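Side-chain contacts in Tas1 (Pseudomonas aeruginosa, PDB 6OX6), which acts as a type VI secretion toxin that pyrophosphorylates adenosine nucleotides to (p)ppApp, depleting ADP and ATP in competitor cells: residues Ile370-Ser375 with Arg427-Ala432; Glu374-Ala379 with Asp386-Val391. All coordinates share one frame; numbering follows the deposited sequence.

Both contacts start from the bend at Glu374-Ser375, where helix 367-373 gives way to helix 376-383, and their centres lie about 12 Å apart. Contact 1 joins the first of these helices to the late helix 419-435; contact 2 joins the second to helix 385-393, its immediate successor in the chain. Each is largely buried and built from alanine and tyrosine. They differ at their margins: contact 1 gives a tyrosine hydroxyl backbone partners and ends at a bound acetate, whereas contact 2 runs out to an exposed glutamate in a salt bridge. Tyr371 connects them, its CB lying 3.6 Å from Val391 CG1.

Contact 1: Ile370-Ser375 with Arg427-Ala432; sequences IYAKES and RAYYDA. With ACT (acetate ion), chain I.
Two consecutive tyrosines of helix 419-435, Tyr429 and Tyr430, both meet Ala372 of helix 367-373, whose methyl touches one ring carbon of each. This apolar part has the Ala372 CB pointing at the opposing helix, 3.8 Å from Tyr430 CE1 and 3.9 Å from Tyr429 CE2. The methyl meets the Tyr430 ring at the edge, near its plane, while one face of that ring is partly covered by Tyr429 CD2, displaced toward the rim. The Tyr430 hydroxyl then reaches the aliphatic part of Lys373, with Tyr430 OH 3.2 Å from Lys373 CB; the lysine chain passes the end of the phenol at a slant.

The polar part gathers at the Tyr429 hydroxyl. With CG trans to the main-chain N (chi1 174°), the ring projects across the gap and brings Tyr429 OH to 3.0 Å from Ala372 O, which lies near the ring plane. Pro398 O and Ala372 O are both within reach of the one hydroxyl proton, and the choice between them is left open. Gln401 N also hydrogen-bonds to this oxygen, so a buried phenol is provided with several backbone partners.

Beyond Tyr430, the fully extended Lys373 chain carries NZ to 2.6 Å from O of an acetate ion, probably from the crystallisation liquor, in a hydrogen bond to the ion.

Helix 367-373, which directly follows sheet strand 359-365, is thus packed against helix 419-435, with Tyr345 beside Tyr430 and backbone bonds to Gly400, Gly402 and His403 tying it to the start of helix 402-410.

Contact 2: Glu374-Ala379 with Asp386-Val391; sequences ESEDMA and DTYDAV
Glu376 has its carboxylate OE2 in a salt bridge with Arg380 NE, while its CG touches the hydroxyl of Tyr388, 3.3 Å from Tyr388 OH. The same guanidinium has a second partner, Asp389 OD1, which forms a salt bridge with Arg380 NH2. These residues lie on two successive helices, 376-383 and 385-393, joined by a tight turn and inclined to each other rather than antiparallel, which face each other through one large aromatic residue.

Tyr388 supplies all of the surface that segment 386-391 buries here. Its CG stands opposite the main-chain N (chi1 178°), which sends the ring directly toward helix 376-383. There Ala379, whose methyl points at the ring, sets CB in the ring plane at one edge, 3.7 Å from Tyr388 CD1. Consistent with the small alanine at this position, the CA atoms of Ala379 and Tyr388 are 6.7 Å apart. Glu376 approaches obliquely, packing its methylenes against the phenol oxygen, with CB 3.5 Å from Tyr388 OH. Its extended chain crosses the tyrosine at about a right angle, yet its carboxylate plane is turned only 15° from that of the ring.

Arg380, one turn along from Glu376 on the same helix, thus ties the outer side of the two helices together. It probably offsets the like charges of carboxylates whose oxygens, Glu376 OE2 and Asp389 OD1, are 6.0 Å apart. Tyr371 meets the Tyr388 ring edge-to-face and links the packing to the preceding helix, 367-373.

At the start of helix 376-383, Ser375 is the N-cap: its OG accepts a weak hydrogen bond from the backbone N of Met378, a selenomethionine, at 3.3 Å with an N-H...O angle of 156°.

Contact 1: Ile370-Ser375 with Arg427-Ala432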
loop_
_atom_site.group_PDB
_atom_site.type_symbol
_atom_site.label_atom_id
_atom_site.label_comp_id
_atom_site.label_asym_id
_atom_site.label_seq_id
_atom_site.Cartn_x
_atom_site.Cartn_y
_atom_site.Cartn_z
ATOM N N ILE A 370 -12.826 5.838 3.108
ATOM C CA ILE A 370 -12.664 4.768 4.093
ATOM C C ILE A 370 -13.960 3.985 4.247
ATOM O O ILE A 370 -13.957 2.750 4.316
ATOM C CB ILE A 370 -12.191 5.347 5.431
ATOM C CG1 ILE A 370 -10.697 5.698 5.319
ATOM C CG2 ILE A 370 -12.471 4.309 6.575
ATOM C CD1 ILE A 370 -10.219 6.716 6.317
ATOM N N TYR A 371 -15.086 4.690 4.318
ATOM C CA TYR A 371 -16.385 4.038 4.268
ATOM C C TYR A 371 -16.468 3.091 3.081
ATOM O O TYR A 371 -16.905 1.941 3.203
ATOM C CB TYR A 371 -17.483 5.101 4.174
ATOM C CG TYR A 371 -18.863 4.535 4.101
ATOM C CD1 TYR A 371 -19.592 4.560 2.917
ATOM C CD2 TYR A 371 -19.449 3.972 5.221
ATOM C CE1 TYR A 371 -20.880 4.034 2.860
ATOM C CE2 TYR A 371 -20.714 3.440 5.179
ATOM C CZ TYR A 371 -21.421 3.474 3.995
ATOM O OH TYR A 371 -22.683 2.939 3.977
ATOM N N ALA A 372 -16.025 3.567 1.923
ATOM C CA ALA A 372 -16.153 2.787 0.704
ATOM C C ALA A 372 -15.276 1.549 0.745
ATOM O O ALA A 372 -15.713 0.458 0.354
ATOM C CB ALA A 372 -15.796 3.656 -0.496
ATOM N N LYS A 373 -14.046 1.695 1.224
ATOM C CA LYS A 373 -13.082 0.620 1.105
ATOM C C LYS A 373 -13.219 -0.425 2.209
ATOM O O LYS A 373 -13.178 -1.626 1.924
ATOM C CB LYS A 373 -11.667 1.191 1.113
ATOM C CG LYS A 373 -10.600 0.112 1.219
ATOM C CD LYS A 373 -9.217 0.755 1.339
ATOM C CE LYS A 373 -8.162 -0.286 1.656
ATOM N NZ LYS A 373 -6.816 0.315 1.746
ATOM N N GLU A 374 -13.348 -0.000 3.466
ATOM C CA GLU A 374 -13.246 -0.914 4.595
ATOM C C GLU A 374 -14.612 -1.486 4.995
ATOM O O GLU A 374 -15.665 -0.871 4.804
ATOM C CB GLU A 374 -12.636 -0.211 5.802
ATOM C CG GLU A 374 -11.361 0.549 5.532
ATOM C CD GLU A 374 -10.140 -0.364 5.405
ATOM O OE1 GLU A 374 -10.301 -1.607 5.318
ATOM O OE2 GLU A 374 -9.012 0.176 5.401
ATOM N N SER A 375 -14.579 -2.674 5.591
ATOM C CA SER A 375 -15.782 -3.223 6.202
ATOM C C SER A 375 -16.340 -2.245 7.226
ATOM O O SER A 375 -15.636 -1.367 7.737
ATOM C CB SER A 375 -15.476 -4.560 6.886
ATOM O OG SER A 375 -14.673 -4.352 8.054
ATOM N N ARG A 427 -13.391 0.232 -10.042
ATOM C CA ARG A 427 -13.295 1.629 -10.450
ATOM C C ARG A 427 -14.673 2.261 -10.504
ATOM O O ARG A 427 -14.862 3.397 -10.049
ATOM C CB ARG A 427 -12.632 1.749 -11.825
ATOM C CG ARG A 427 -11.167 1.348 -11.847
ATOM C CD ARG A 427 -10.489 1.799 -13.159
ATOM N NE ARG A 427 -11.105 1.179 -14.326
ATOM C CZ ARG A 427 -10.807 -0.047 -14.765
ATOM N NH1 ARG A 427 -9.881 -0.781 -14.140
ATOM N NH2 ARG A 427 -11.411 -0.531 -15.844
ATOM N N ALA A 428 -15.649 1.534 -11.052
ATOM C CA ALA A 428 -17.005 2.071 -11.100
ATOM C C ALA A 428 -17.540 2.309 -9.689
ATOM O O ALA A 428 -18.245 3.294 -9.435
ATOM C CB ALA A 428 -17.908 1.121 -11.883
ATOM N N TYR A 429 -17.181 1.435 -8.744
ATOM C CA TYR A 429 -17.666 1.594 -7.377
ATOM C C TYR A 429 -17.081 2.844 -6.746
ATOM O O TYR A 429 -17.816 3.711 -6.256
ATOM C CB TYR A 429 -17.312 0.348 -6.555
ATOM C CG TYR A 429 -17.641 0.438 -5.075
ATOM C CD1 TYR A 429 -18.960 0.314 -4.609
ATOM C CD2 TYR A 429 -16.622 0.588 -4.137
ATOM C CE1 TYR A 429 -19.241 0.374 -3.235
ATOM C CE2 TYR A 429 -16.895 0.662 -2.784
ATOM C CZ TYR A 429 -18.191 0.565 -2.341
ATOM O OH TYR A 429 -18.396 0.628 -0.978
ATOM N N TYR A 430 -15.757 2.953 -6.741
ATOM C CA TYR A 430 -15.120 4.114 -6.127
ATOM C C TYR A 430 -15.483 5.403 -6.836
ATOM O O TYR A 430 -15.504 6.458 -6.198
ATOM C CB TYR A 430 -13.614 3.952 -6.144
ATOM C CG TYR A 430 -13.094 3.046 -5.054
ATOM C CD1 TYR A 430 -13.515 3.194 -3.724
ATOM C CD2 TYR A 430 -12.171 2.050 -5.344
ATOM C CE1 TYR A 430 -13.005 2.358 -2.705
ATOM C CE2 TYR A 430 -11.640 1.234 -4.329
ATOM C CZ TYR A 430 -12.070 1.398 -3.028
ATOM O OH TYR A 430 -11.523 0.566 -2.055
ATOM N N ASP A 431 -15.724 5.346 -8.154
ATOM C CA ASP A 431 -16.161 6.540 -8.881
ATOM C C ASP A 431 -17.533 7.003 -8.421
ATOM O O ASP A 431 -17.778 8.212 -8.307
ATOM C CB ASP A 431 -16.196 6.272 -10.383
ATOM C CG ASP A 431 -14.829 6.390 -11.021
ATOM O OD1 ASP A 431 -13.879 6.831 -10.330
ATOM O OD2 ASP A 431 -14.710 6.039 -12.217
ATOM N N ALA A 432 -18.460 6.065 -8.197
ATOM C CA ALA A 432 -19.768 6.474 -7.698
ATOM C C ALA A 432 -19.639 7.143 -6.333
ATOM O O ALA A 432 -20.315 8.137 -6.057
ATOM C CB ALA A 432 -20.721 5.280 -7.630
HETATM C C ACT I . -7.007 2.975 4.307
HETATM O O ACT I . -6.380 2.064 3.688
HETATM O OXT ACT I . -7.925 2.855 5.170
HETATM C CH3 ACT I . -6.567 4.454 3.947
#

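Contact 2: Glu374-Ala379 with Asp386-Val391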
loop_
_atom_site.group_PDB
_atom_site.type_symbol
_atom_site.label_atom_id
_atom_site.label_comp_id
_atom_site.label_asym_id
_atom_site.label_seq_id
_atom_site.Cartn_x
_atom_site.Cartn_y
_atom_site.Cartn_z
ATOM N N GLU A 374 -13.348 -0.000 3.466
ATOM C CA GLU A 374 -13.246 -0.914 4.595
ATOM C C GLU A 374 -14.612 -1.486 4.995
ATOM O O GLU A 374 -15.665 -0.871 4.804
ATOM C CB GLU A 374 -12.636 -0.211 5.802
ATOM C CG GLU A 374 -11.361 0.549 5.532
ATOM C CD GLU A 374 -10.140 -0.364 5.405
ATOM O OE1 GLU A 374 -10.301 -1.607 5.318
ATOM O OE2 GLU A 374 -9.012 0.176 5.401
ATOM N N SER A 375 -14.579 -2.674 5.591
ATOM C CA SER A 375 -15.782 -3.223 6.202
ATOM C C SER A 375 -16.340 -2.245 7.226
ATOM O O SER A 375 -15.636 -1.367 7.737
ATOM C CB SER A 375 -15.476 -4.560 6.886
ATOM O OG SER A 375 -14.673 -4.352 8.054
ATOM N N GLU A 376 -17.624 -2.405 7.538
ATOM C CA GLU A 376 -18.252 -1.522 8.519
ATOM C C GLU A 376 -17.485 -1.506 9.840
ATOM O O GLU A 376 -17.220 -0.429 10.397
ATOM C CB GLU A 376 -19.707 -1.926 8.762
ATOM C CG GLU A 376 -20.305 -1.235 9.969
ATOM C CD GLU A 376 -21.767 -1.582 10.185
ATOM O OE1 GLU A 376 -22.357 -2.282 9.333
ATOM O OE2 GLU A 376 -22.339 -1.103 11.182
ATOM N N ASP A 377 -17.161 -2.696 10.374
ATOM C CA ASP A 377 -16.448 -2.765 11.645
ATOM C C ASP A 377 -15.194 -1.940 11.578
ATOM O O ASP A 377 -14.850 -1.221 12.514
ATOM C CB ASP A 377 -16.076 -4.206 11.996
ATOM C CG ASP A 377 -17.275 -5.037 12.422
ATOM O OD1 ASP A 377 -18.298 -4.461 12.858
ATOM O OD2 ASP A 377 -17.172 -6.284 12.354
HETATM N N MSE A 378 -14.481 -2.048 10.463
HETATM C CA MSE A 378 -13.231 -1.326 10.284
HETATM C C MSE A 378 -13.427 0.158 10.158
HETATM O O MSE A 378 -12.665 0.937 10.772
HETATM C CB MSE A 378 -12.537 -1.842 9.028
HETATM C CG MSE A 378 -11.461 -2.863 9.379
HETATM SE SE MSE A 378 -10.284 -2.125 10.776
HETATM C CE MSE A 378 -10.029 -0.332 10.002
ATOM N N ALA A 379 -14.422 0.573 9.382
ATOM C CA ALA A 379 -14.689 1.972 9.167
ATOM C C ALA A 379 -15.170 2.607 10.454
ATOM O O ALA A 379 -14.824 3.758 10.745
ATOM C CB ALA A 379 -15.703 2.095 8.039
ATOM N N ASP A 386 -19.827 8.059 15.192
ATOM C CA ASP A 386 -20.657 9.164 14.710
ATOM C C ASP A 386 -20.285 9.582 13.288
ATOM O O ASP A 386 -21.169 9.801 12.451
ATOM C CB ASP A 386 -20.591 10.361 15.664
ATOM C CG ASP A 386 -20.913 9.981 17.109
ATOM O OD1 ASP A 386 -21.349 8.821 17.332
ATOM O OD2 ASP A 386 -20.777 10.850 18.009
ATOM N N THR A 387 -18.993 9.726 12.987
ATOM C CA THR A 387 -18.650 9.990 11.595
ATOM C C THR A 387 -19.145 8.863 10.698
ATOM O O THR A 387 -19.693 9.124 9.621
ATOM C CB THR A 387 -17.141 10.190 11.423
ATOM O OG1 THR A 387 -16.731 11.369 12.123
ATOM C CG2 THR A 387 -16.790 10.339 9.938
ATOM N N TYR A 388 -18.967 7.602 11.121
ATOM C CA TYR A 388 -19.444 6.489 10.301
ATOM C C TYR A 388 -20.911 6.677 9.964
ATOM O O TYR A 388 -21.311 6.602 8.798
ATOM C CB TYR A 388 -19.255 5.135 10.994
ATOM C CG TYR A 388 -19.811 4.007 10.148
ATOM C CD1 TYR A 388 -18.997 3.311 9.276
ATOM C CD2 TYR A 388 -21.164 3.668 10.180
ATOM C CE1 TYR A 388 -19.501 2.292 8.468
ATOM C CE2 TYR A 388 -21.674 2.655 9.370
ATOM C CZ TYR A 388 -20.835 1.963 8.522
ATOM O OH TYR A 388 -21.321 0.945 7.719
ATOM N N ASP A 389 -21.729 6.925 10.983
ATOM C CA ASP A 389 -23.164 7.009 10.755
ATOM C C ASP A 389 -23.513 8.195 9.865
ATOM O O ASP A 389 -24.378 8.084 8.990
ATOM C CB ASP A 389 -23.903 7.075 12.095
ATOM C CG ASP A 389 -23.780 5.771 12.891
ATOM O OD1 ASP A 389 -23.641 4.704 12.237
ATOM O OD2 ASP A 389 -23.826 5.812 14.154
ATOM N N ALA A 390 -22.835 9.333 10.055
ATOM C CA ALA A 390 -23.054 10.478 9.175
ATOM C C ALA A 390 -22.707 10.141 7.729
ATOM O O ALA A 390 -23.467 10.467 6.806
ATOM C CB ALA A 390 -22.234 11.678 9.649
ATOM N N VAL A 391 -21.567 9.483 7.512
ATOM C CA VAL A 391 -21.145 9.185 6.148
ATOM C C VAL A 391 -22.095 8.185 5.500
ATOM O O VAL A 391 -22.477 8.339 4.336
ATOM C CB VAL A 391 -19.691 8.687 6.143
ATOM C CG1 VAL A 391 -19.341 8.064 4.800
ATOM C CG2 VAL A 391 -18.751 9.847 6.449
#